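Local coordinates for phenol hydroxylase component phN (Pseudomonas stutzeri, PDB 3U52), which probably serves as the diiron oxygenase subunit of a multicomponent phenol hydroxylase, using dioxygen to add hydroxyl groups to phenol, at residues N87-Y93 against G213-D219; M289-E293 against K328-S332; Y115-G119 against C131-A135. One frame throughout, in Å; residues are numbered along the deposited sequence.

Contact 1 of 3, residues N87-Y93 against G213-D219; sequences NISDARY and GAAYNGD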
loop_
_atom_site.group_PDB
_atom_site.type_symbol
_atom_site.label_atom_id
_atom_site.label_comp_id
_atom_site.label_asym_id
_atom_site.label_seq_id
_atom_site.Cartn_x
_atom_site.Cartn_y
_atom_site.Cartn_z
ATOM N N ASN A 87 13.907 7.643 10.232
ATOM C CA ASN A 87 14.745 6.472 9.936
ATOM C C ASN A 87 15.776 6.654 8.832
ATOM O O ASN A 87 16.494 5.715 8.514
ATOM C CB ASN A 87 13.876 5.257 9.619
ATOM C CG ASN A 87 12.948 4.898 10.773
ATOM O OD1 ASN A 87 11.802 4.476 10.568
ATOM N ND2 ASN A 87 13.439 5.068 11.988
ATOM N N ILE A 88 15.902 7.861 8.295
ATOM C CA ILE A 88 16.978 8.126 7.351
ATOM C C ILE A 88 18.334 8.069 8.061
ATOM O O ILE A 88 18.402 8.142 9.294
ATOM C CB ILE A 88 16.802 9.473 6.557
ATOM C CG1 ILE A 88 16.722 10.689 7.491
ATOM C CG2 ILE A 88 15.592 9.396 5.558
ATOM C CD1 ILE A 88 16.669 12.042 6.748
ATOM N N SER A 89 19.404 7.895 7.298
ATOM C CA SER A 89 20.763 7.747 7.853
ATOM C C SER A 89 21.188 8.981 8.706
ATOM O O SER A 89 21.749 8.817 9.807
ATOM C CB SER A 89 21.758 7.491 6.725
ATOM O OG SER A 89 21.606 8.501 5.727
ATOM N N ASP A 90 20.889 10.184 8.203
ATOM C CA ASP A 90 21.296 11.479 8.820
ATOM C C ASP A 90 20.576 12.589 8.090
ATOM O O ASP A 90 20.302 12.465 6.890
ATOM C CB ASP A 90 22.809 11.712 8.642
ATOM C CG ASP A 90 23.295 12.971 9.375
ATOM O OD1 ASP A 90 23.491 14.011 8.736
ATOM O OD2 ASP A 90 23.386 12.929 10.617
ATOM N N ALA A 91 20.270 13.681 8.787
ATOM C CA ALA A 91 19.541 14.790 8.188
ATOM C C ALA A 91 20.323 15.452 7.024
ATOM O O ALA A 91 19.689 16.111 6.191
ATOM C CB ALA A 91 19.166 15.810 9.211
ATOM N N ARG A 92 21.654 15.254 6.945
ATOM C CA ARG A 92 22.433 15.766 5.799
ATOM C C ARG A 92 21.806 15.247 4.508
ATOM O O ARG A 92 21.832 15.919 3.472
ATOM C CB ARG A 92 23.921 15.350 5.821
ATOM C CG ARG A 92 24.758 16.066 6.907
ATOM C CD ARG A 92 26.251 15.614 6.901
ATOM N NE ARG A 92 26.360 14.151 6.986
ATOM C CZ ARG A 92 27.467 13.422 6.770
ATOM N NH1 ARG A 92 28.616 14.011 6.416
ATOM N NH2 ARG A 92 27.428 12.081 6.885
ATOM N N TYR A 93 21.266 14.025 4.568
ATOM C CA TYR A 93 20.695 13.357 3.383
ATOM C C TYR A 93 19.572 14.181 2.780
ATOM O O TYR A 93 19.376 14.144 1.566
ATOM C CB TYR A 93 20.167 11.938 3.749
ATOM C CG TYR A 93 19.267 11.333 2.663
ATOM C CD1 TYR A 93 19.815 10.662 1.540
ATOM C CD2 TYR A 93 17.883 11.470 2.720
ATOM C CE1 TYR A 93 18.987 10.121 0.553
ATOM C CE2 TYR A 93 17.055 10.945 1.744
ATOM C CZ TYR A 93 17.592 10.267 0.684
ATOM O OH TYR A 93 16.704 9.795 -0.267
ATOM N N GLY A 213 20.588 5.814 -3.822
ATOM C CA GLY A 213 20.919 6.634 -2.638
ATOM C C GLY A 213 19.809 6.559 -1.591
ATOM O O GLY A 213 20.080 6.433 -0.390
ATOM N N ALA A 214 18.567 6.661 -2.035
ATOM C CA ALA A 214 17.416 6.478 -1.160
ATOM C C ALA A 214 17.452 5.116 -0.466
ATOM O O ALA A 214 17.228 5.042 0.738
ATOM C CB ALA A 214 16.106 6.643 -1.938
ATOM N N ALA A 215 17.735 4.062 -1.231
ATOM C CA ALA A 215 17.748 2.695 -0.699
ATOM C C ALA A 215 18.853 2.559 0.340
ATOM O O ALA A 215 18.619 1.933 1.340
ATOM C CB ALA A 215 17.927 1.660 -1.795
ATOM N N TYR A 216 20.020 3.187 0.143
ATOM C CA TYR A 216 21.141 3.042 1.105
ATOM C C TYR A 216 21.037 3.977 2.313
ATOM O O TYR A 216 21.844 3.875 3.238
ATOM C CB TYR A 216 22.478 3.265 0.425
ATOM C CG TYR A 216 22.981 2.161 -0.500
ATOM C CD1 TYR A 216 22.137 1.503 -1.381
ATOM C CD2 TYR A 216 24.343 1.841 -0.524
ATOM C CE1 TYR A 216 22.624 0.516 -2.239
ATOM C CE2 TYR A 216 24.836 0.854 -1.366
ATOM C CZ TYR A 216 23.980 0.211 -2.231
ATOM O OH TYR A 216 24.510 -0.772 -3.055
ATOM N N ASN A 217 20.080 4.903 2.284
ATOM C CA ASN A 217 19.991 5.905 3.291
ATOM C C ASN A 217 18.656 5.942 4.009
ATOM O O ASN A 217 18.341 6.919 4.693
ATOM C CB ASN A 217 20.402 7.277 2.729
ATOM C CG ASN A 217 21.862 7.330 2.415
ATOM O OD1 ASN A 217 22.673 7.670 3.281
ATOM N ND2 ASN A 217 22.232 6.893 1.222
ATOM N N GLY A 218 17.839 4.912 3.813
ATOM C CA GLY A 218 16.658 4.712 4.660
ATOM C C GLY A 218 15.427 5.494 4.271
ATOM O O GLY A 218 14.462 5.660 5.087
ATOM N N ASP A 219 15.416 5.961 3.024
ATOM C CA ASP A 219 14.341 6.857 2.574
ATOM C C ASP A 219 13.340 5.997 1.789
ATOM O O ASP A 219 13.478 5.788 0.571
ATOM C CB ASP A 219 14.937 7.994 1.732
ATOM C CG ASP A 219 13.882 8.907 1.091
ATOM O OD1 ASP A 219 12.686 8.857 1.458
ATOM O OD2 ASP A 219 14.270 9.708 0.211
#
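Asn-217 meets Ser-89 and Tyr-93 at the turn that joins two iron-bearing helices of the hydroxylase bundle, 187-216 and 220-250. From the root of its side chain outward, Asn-217 CB lies 3.6 Å from Tyr-93 CD1, set obliquely to the ring. The CG amide runs nearly parallel to that ring, the planes 13° apart. At the tip, OD1 takes the hydroxyl of Ser-89 in the carbonyl plane, on a lone pair, with Ser-89 OG and Asn-217 OD1 2.8 Å apart; Asn-286 N also donates to this oxygen. The other tip, Asn-217 ND2, turns back to the end of helix 187-216 and gives Gly-213 O a nearly straight bond of 2.7 Å, so both ends of the amide are held and its rotation is fixed. CG of Tyr-93 stands anti to N (chi1 166°), sending the ring toward Asp-219, which N-caps helix 220-250 and is also held through OD1 by Tyr-152. The modelled 2.5 Å between Tyr-93 OH and Asp-219 OD2 is very short, and the place of that oxygen is uncertain. Between them comes Gly-218 at positive phi, where a CB would run into Asn-87 O. The backbone joins in: Ser-89 N donates to Asn-217 O from above the carbonyl plane, at 3.0 Å.

Contact 2 of 3, residues M289-E293 against K328-S332; sequences MSWSE and KHHLS
Lys-328 NZ is gripped twice, by a salt bridge to Glu-300 and by the backbone oxygen of Asn-325, and on the way there the lysine chain passes Ser-292. Its CG sits between the backbone N and the carbonyl carbon (chi1 78°), and from there the methylenes run past the serine hydroxyl, with Lys-328 CD 3.6 Å from Ser-292 OG. The hydroxyl meets methylenes of this side chain; the ammonium lies farther on, at Glu-300. The CG of the same lysine also lies over the centre of one face of the neighbouring His-329 ring, and His-329 CE1 comes within 4.0 Å of Ser-292 OG.

Trp-291 makes the other half. Its indole points an edge at the backbone: Trp-291 CD1 is 3.6 Å from Lys-328 O, which lies near the ring plane. Beside it, Leu-331 lays one methyl obliquely against the indole, Leu-331 CD2 being 3.7 Å from Trp-291 NE1. A capping box closes the start of helix 291-310, Glu-293 N donating to Ser-290 OG at 3.1 Å and Ser-290 N to Glu-293 OE1 at 3.0 Å.

The whole is buried packing between the start of helix 291-310 and the link that leads into helix 331-342. Helix 254-283 lies against both, its Ser-277 touching Trp-291 and Ser-332, while Tyr-365, just past helix 355-364, also packs on the indole.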
loop_
_atom_site.group_PDB
_atom_site.type_symbol
_atom_site.label_atom_id
_atom_site.label_comp_id
_atom_site.label_asym_id
_atom_site.label_seq_id
_atom_site.Cartn_x
_atom_site.Cartn_y
_atom_site.Cartn_z
ATOM N N MET A 289 28.040 4.507 -5.026
ATOM C CA MET A 289 29.222 4.336 -5.863
ATOM C C MET A 289 29.698 5.760 -6.113
ATOM O O MET A 289 28.993 6.711 -5.735
ATOM C CB MET A 289 28.908 3.630 -7.178
ATOM C CG MET A 289 28.055 4.429 -8.149
ATOM S SD MET A 289 27.414 3.461 -9.552
ATOM C CE MET A 289 25.677 3.647 -9.116
ATOM N N SER A 290 30.879 5.919 -6.679
ATOM C CA SER A 290 31.346 7.275 -6.918
ATOM C C SER A 290 30.790 7.753 -8.247
ATOM O O SER A 290 30.365 6.929 -9.077
ATOM C CB SER A 290 32.867 7.317 -6.954
ATOM O OG SER A 290 33.364 6.526 -8.035
ATOM N N TRP A 291 30.830 9.068 -8.490
ATOM C CA TRP A 291 30.456 9.591 -9.809
ATOM C C TRP A 291 31.338 8.971 -10.880
ATOM O O TRP A 291 30.888 8.599 -11.970
ATOM C CB TRP A 291 30.614 11.112 -9.862
ATOM C CG TRP A 291 30.520 11.635 -11.284
ATOM C CD1 TRP A 291 31.528 12.080 -12.049
ATOM C CD2 TRP A 291 29.323 11.748 -12.077
ATOM N NE1 TRP A 291 31.054 12.469 -13.296
ATOM C CE2 TRP A 291 29.697 12.278 -13.327
ATOM C CE3 TRP A 291 27.974 11.438 -11.848
ATOM C CZ2 TRP A 291 28.761 12.527 -14.350
ATOM C CZ3 TRP A 291 27.048 11.690 -12.852
ATOM C CH2 TRP A 291 27.443 12.232 -14.080
ATOM N N SER A 292 32.620 8.831 -10.582
ATOM C CA SER A 292 33.542 8.300 -11.563
ATOM C C SER A 292 33.120 6.837 -12.009
ATOM O O SER A 292 33.066 6.492 -13.210
ATOM C CB SER A 292 34.929 8.329 -10.917
ATOM O OG SER A 292 35.828 7.688 -11.785
ATOM N N GLU A 293 32.735 6.007 -11.043
ATOM C CA GLU A 293 32.249 4.654 -11.335
ATOM C C GLU A 293 30.921 4.660 -12.096
ATOM O O GLU A 293 30.727 3.821 -12.969
ATOM C CB GLU A 293 32.053 3.848 -10.031
ATOM C CG GLU A 293 33.359 3.312 -9.397
ATOM C CD GLU A 293 33.206 2.875 -7.938
ATOM O OE1 GLU A 293 32.235 3.287 -7.251
ATOM O OE2 GLU A 293 34.077 2.095 -7.468
ATOM N N LYS A 328 35.437 13.225 -15.006
ATOM C CA LYS A 328 34.818 12.401 -13.978
ATOM C C LYS A 328 35.684 12.339 -12.714
ATOM O O LYS A 328 35.150 12.123 -11.604
ATOM C CB LYS A 328 34.465 10.982 -14.511
ATOM C CG LYS A 328 35.679 10.019 -14.620
ATOM C CD LYS A 328 35.240 8.708 -15.226
ATOM C CE LYS A 328 36.447 7.781 -15.482
ATOM N NZ LYS A 328 36.909 7.906 -16.868
ATOM N N HIS A 329 37.004 12.559 -12.865
ATOM C CA HIS A 329 37.917 12.543 -11.707
ATOM C C HIS A 329 37.872 13.855 -10.869
ATOM O O HIS A 329 38.506 13.941 -9.818
ATOM C CB HIS A 329 39.348 12.242 -12.146
ATOM C CG HIS A 329 39.469 10.967 -12.914
ATOM N ND1 HIS A 329 39.226 9.734 -12.346
ATOM C CD2 HIS A 329 39.775 10.732 -14.210
ATOM C CE1 HIS A 329 39.380 8.789 -13.263
ATOM N NE2 HIS A 329 39.721 9.371 -14.400
ATOM N N HIS A 330 37.142 14.861 -11.372
ATOM C CA HIS A 330 37.236 16.254 -10.844
ATOM C C HIS A 330 35.883 16.857 -10.516
ATOM O O HIS A 330 35.736 17.612 -9.550
ATOM C CB HIS A 330 37.906 17.138 -11.903
ATOM C CG HIS A 330 39.374 16.856 -12.084
ATOM N ND1 HIS A 330 40.323 17.221 -11.151
ATOM C CD2 HIS A 330 40.045 16.231 -13.075
ATOM C CE1 HIS A 330 41.518 16.845 -11.570
ATOM N NE2 HIS A 330 41.376 16.250 -12.738
ATOM N N LEU A 331 34.883 16.491 -11.319
ATOM C CA LEU A 331 33.558 17.163 -11.348
ATOM C C LEU A 331 32.878 17.373 -9.987
ATOM O O LEU A 331 32.520 18.512 -9.616
ATOM C CB LEU A 331 32.618 16.360 -12.210
ATOM C CG LEU A 331 31.661 17.144 -13.049
ATOM C CD1 LEU A 331 32.441 18.111 -14.023
ATOM C CD2 LEU A 331 30.903 16.099 -13.874
ATOM N N SER A 332 32.705 16.300 -9.240
ATOM C CA SER A 332 31.968 16.402 -7.970
ATOM C C SER A 332 32.677 17.284 -6.951
ATOM O O SER A 332 32.044 18.033 -6.209
ATOM C CB SER A 332 31.682 15.006 -7.416
ATOM O OG SER A 332 32.857 14.412 -6.902
#

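Contact 3 of 3, residues Y115-G119 against C131-A135; sequences YSKVG and CQMQA
Gln-134 lies flat on one face of the Tyr-115 ring. Gln-134 CG stands almost exactly above the ring centre, 3.6 Å from the centroid and 3° off the normal, a CH-pi contact, and the amide beyond it continues the stack with its plane 13° from that of the ring. Gln-134 CD comes 3.8 Å from Tyr-115 CZ. The glutamine gets there by swinging CG away from its backbone N (chi1 173°), beside the carbonyl carbon, and bending at chi2. At the root of the tyrosine, Ala-135 fills in, Ala-135 CB lying 3.6 Å from Tyr-115 CB and close to Ser-116 N as well.

One turn on, Gly-119 lets the helices come near: a CB there would collide with CG of Gln-132, whereas its CA rests against CB of Cys-131. The extended Gln-132 then donates from NE2 to Gly-119 O, 3.1 Å and nearly straight, meeting the carbonyl from above its plane. The OE1 of Gln-132 bonds a polar side chain of another protein's chain. Val-118 CG1 packs on Cys-131 SG at 3.7 Å.

Farther out, Tyr-115 OH is held by Ser-195, and Phe-190 meets its ring edge-to-face. Gln-134 NE2 in turn reaches Glu-138, an iron ligand. Were Tyr-115 an alanine, Gln-134 would probably lose the surface beneath its amide and be freer to turn away from Glu-138, leaving Ser-195 without its hydroxyl mate.

The axes of 115-119 and 131-135 approach to 7.8 Å, nearly antiparallel; helices 105-121 and 125-155 thus form a hairpin of the four-helix bundle that houses a carboxylate-bridged diiron site, as in related bacterial monooxygenases.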
loop_
_atom_site.group_PDB
_atom_site.type_symbol
_atom_site.label_atom_id
_atom_site.label_comp_id
_atom_site.label_asym_id
_atom_site.label_seq_id
_atom_site.Cartn_x
_atom_site.Cartn_y
_atom_site.Cartn_z
ATOM N N TYR A 115 5.994 17.180 -23.921
ATOM C CA TYR A 115 5.497 15.986 -24.601
ATOM C C TYR A 115 4.022 16.122 -25.027
ATOM O O TYR A 115 3.638 15.592 -26.082
ATOM C CB TYR A 115 5.680 14.738 -23.730
ATOM C CG TYR A 115 7.064 14.138 -23.866
ATOM C CD1 TYR A 115 8.034 14.378 -22.883
ATOM C CD2 TYR A 115 7.423 13.398 -25.003
ATOM C CE1 TYR A 115 9.318 13.876 -23.017
ATOM C CE2 TYR A 115 8.732 12.878 -25.144
ATOM C CZ TYR A 115 9.655 13.136 -24.148
ATOM O OH TYR A 115 10.916 12.614 -24.243
ATOM N N SER A 116 3.193 16.783 -24.222
ATOM C CA SER A 116 1.790 17.048 -24.635
ATOM C C SER A 116 1.793 17.790 -25.996
ATOM O O SER A 116 1.096 17.418 -26.957
ATOM C CB SER A 116 1.081 17.915 -23.595
ATOM O OG SER A 116 0.884 17.224 -22.352
ATOM N N LYS A 117 2.567 18.866 -26.060
ATOM C CA LYS A 117 2.650 19.620 -27.295
ATOM C C LYS A 117 3.191 18.819 -28.460
ATOM O O LYS A 117 2.655 18.905 -29.554
ATOM C CB LYS A 117 3.417 20.931 -27.091
ATOM C CG LYS A 117 3.851 21.606 -28.444
ATOM C CD LYS A 117 4.203 23.061 -28.253
ATOM C CE LYS A 117 4.582 23.670 -29.637
ATOM N NZ LYS A 117 3.336 24.239 -30.281
ATOM N N VAL A 118 4.240 18.018 -28.253
ATOM C CA VAL A 118 4.827 17.245 -29.350
ATOM C C VAL A 118 3.904 16.061 -29.786
ATOM O O VAL A 118 3.860 15.656 -30.968
ATOM C CB VAL A 118 6.319 16.865 -28.938
ATOM C CG1 VAL A 118 6.383 15.512 -28.245
ATOM C CG2 VAL A 118 7.265 16.943 -30.116
ATOM N N GLY A 119 3.123 15.530 -28.847
ATOM C CA GLY A 119 2.038 14.569 -29.166
ATOM C C GLY A 119 0.829 15.156 -29.928
ATOM O O GLY A 119 -0.133 14.431 -30.226
ATOM N N CYS A 131 4.087 9.638 -27.667
ATOM C CA CYS A 131 4.411 10.919 -27.000
ATOM C C CYS A 131 3.388 11.307 -25.967
ATOM O O CYS A 131 3.740 11.839 -24.919
ATOM C CB CYS A 131 4.582 12.079 -27.992
ATOM S SG CYS A 131 6.076 11.885 -28.945
ATOM N N GLN A 132 2.115 11.061 -26.265
ATOM C CA GLN A 132 1.059 11.404 -25.320
ATOM C C GLN A 132 1.104 10.500 -24.086
ATOM O O GLN A 132 0.776 10.931 -22.995
ATOM C CB GLN A 132 -0.296 11.253 -25.961
ATOM C CG GLN A 132 -0.617 12.337 -27.014
ATOM C CD GLN A 132 -1.970 12.064 -27.670
ATOM O OE1 GLN A 132 -2.754 11.222 -27.196
ATOM N NE2 GLN A 132 -2.216 12.716 -28.791
ATOM N N MET A 133 1.402 9.228 -24.261
ATOM C CA MET A 133 1.495 8.336 -23.094
ATOM C C MET A 133 2.692 8.742 -22.235
ATOM O O MET A 133 2.582 8.751 -21.006
ATOM C CB MET A 133 1.605 6.910 -23.510
ATOM C CG MET A 133 0.928 6.018 -22.470
ATOM S SD MET A 133 0.929 4.251 -22.991
ATOM C CE MET A 133 -0.570 4.300 -24.015
ATOM N N GLN A 134 3.796 9.167 -22.881
ATOM C CA GLN A 134 4.920 9.725 -22.145
ATOM C C GLN A 134 4.518 11.015 -21.384
ATOM O O GLN A 134 4.794 11.160 -20.195
ATOM C CB GLN A 134 6.141 9.951 -23.056
ATOM C CG GLN A 134 7.225 10.671 -22.334
ATOM C CD GLN A 134 8.554 9.998 -22.407
ATOM O OE1 GLN A 134 8.786 9.115 -23.238
ATOM N NE2 GLN A 134 9.460 10.409 -21.510
ATOM N N ALA A 135 3.789 11.909 -22.042
ATOM C CA ALA A 135 3.311 13.118 -21.364
ATOM C C ALA A 135 2.542 12.827 -20.066
ATOM O O ALA A 135 2.799 13.450 -19.012
ATOM C CB ALA A 135 2.425 13.943 -22.324
#

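Starting from the N terminus, the chain leaves helix 58-81, enters the loop of contact 1 at 87-93, and runs through three iron-bearing helices (105-121, 125-155, 187-216) before closing that loop at 213-219; helix 220-250 follows. Contact 3 closes early within this span: it pairs helices 105-121 and 125-155 in a short hairpin, wholly inside the larger loop. The two centres are nonetheless about 34 Å apart, contact 1 tying the turn after helix 187-216 to the approach to helix 94-103. Contact 2 follows in series, joining the start of helix 291-310 to the link into helix 331-342. Its nearest atoms come about 6 Å from those of contact 1, without touching, whereas contact 3 lies on the opposite side of the chain's centre from contact 2.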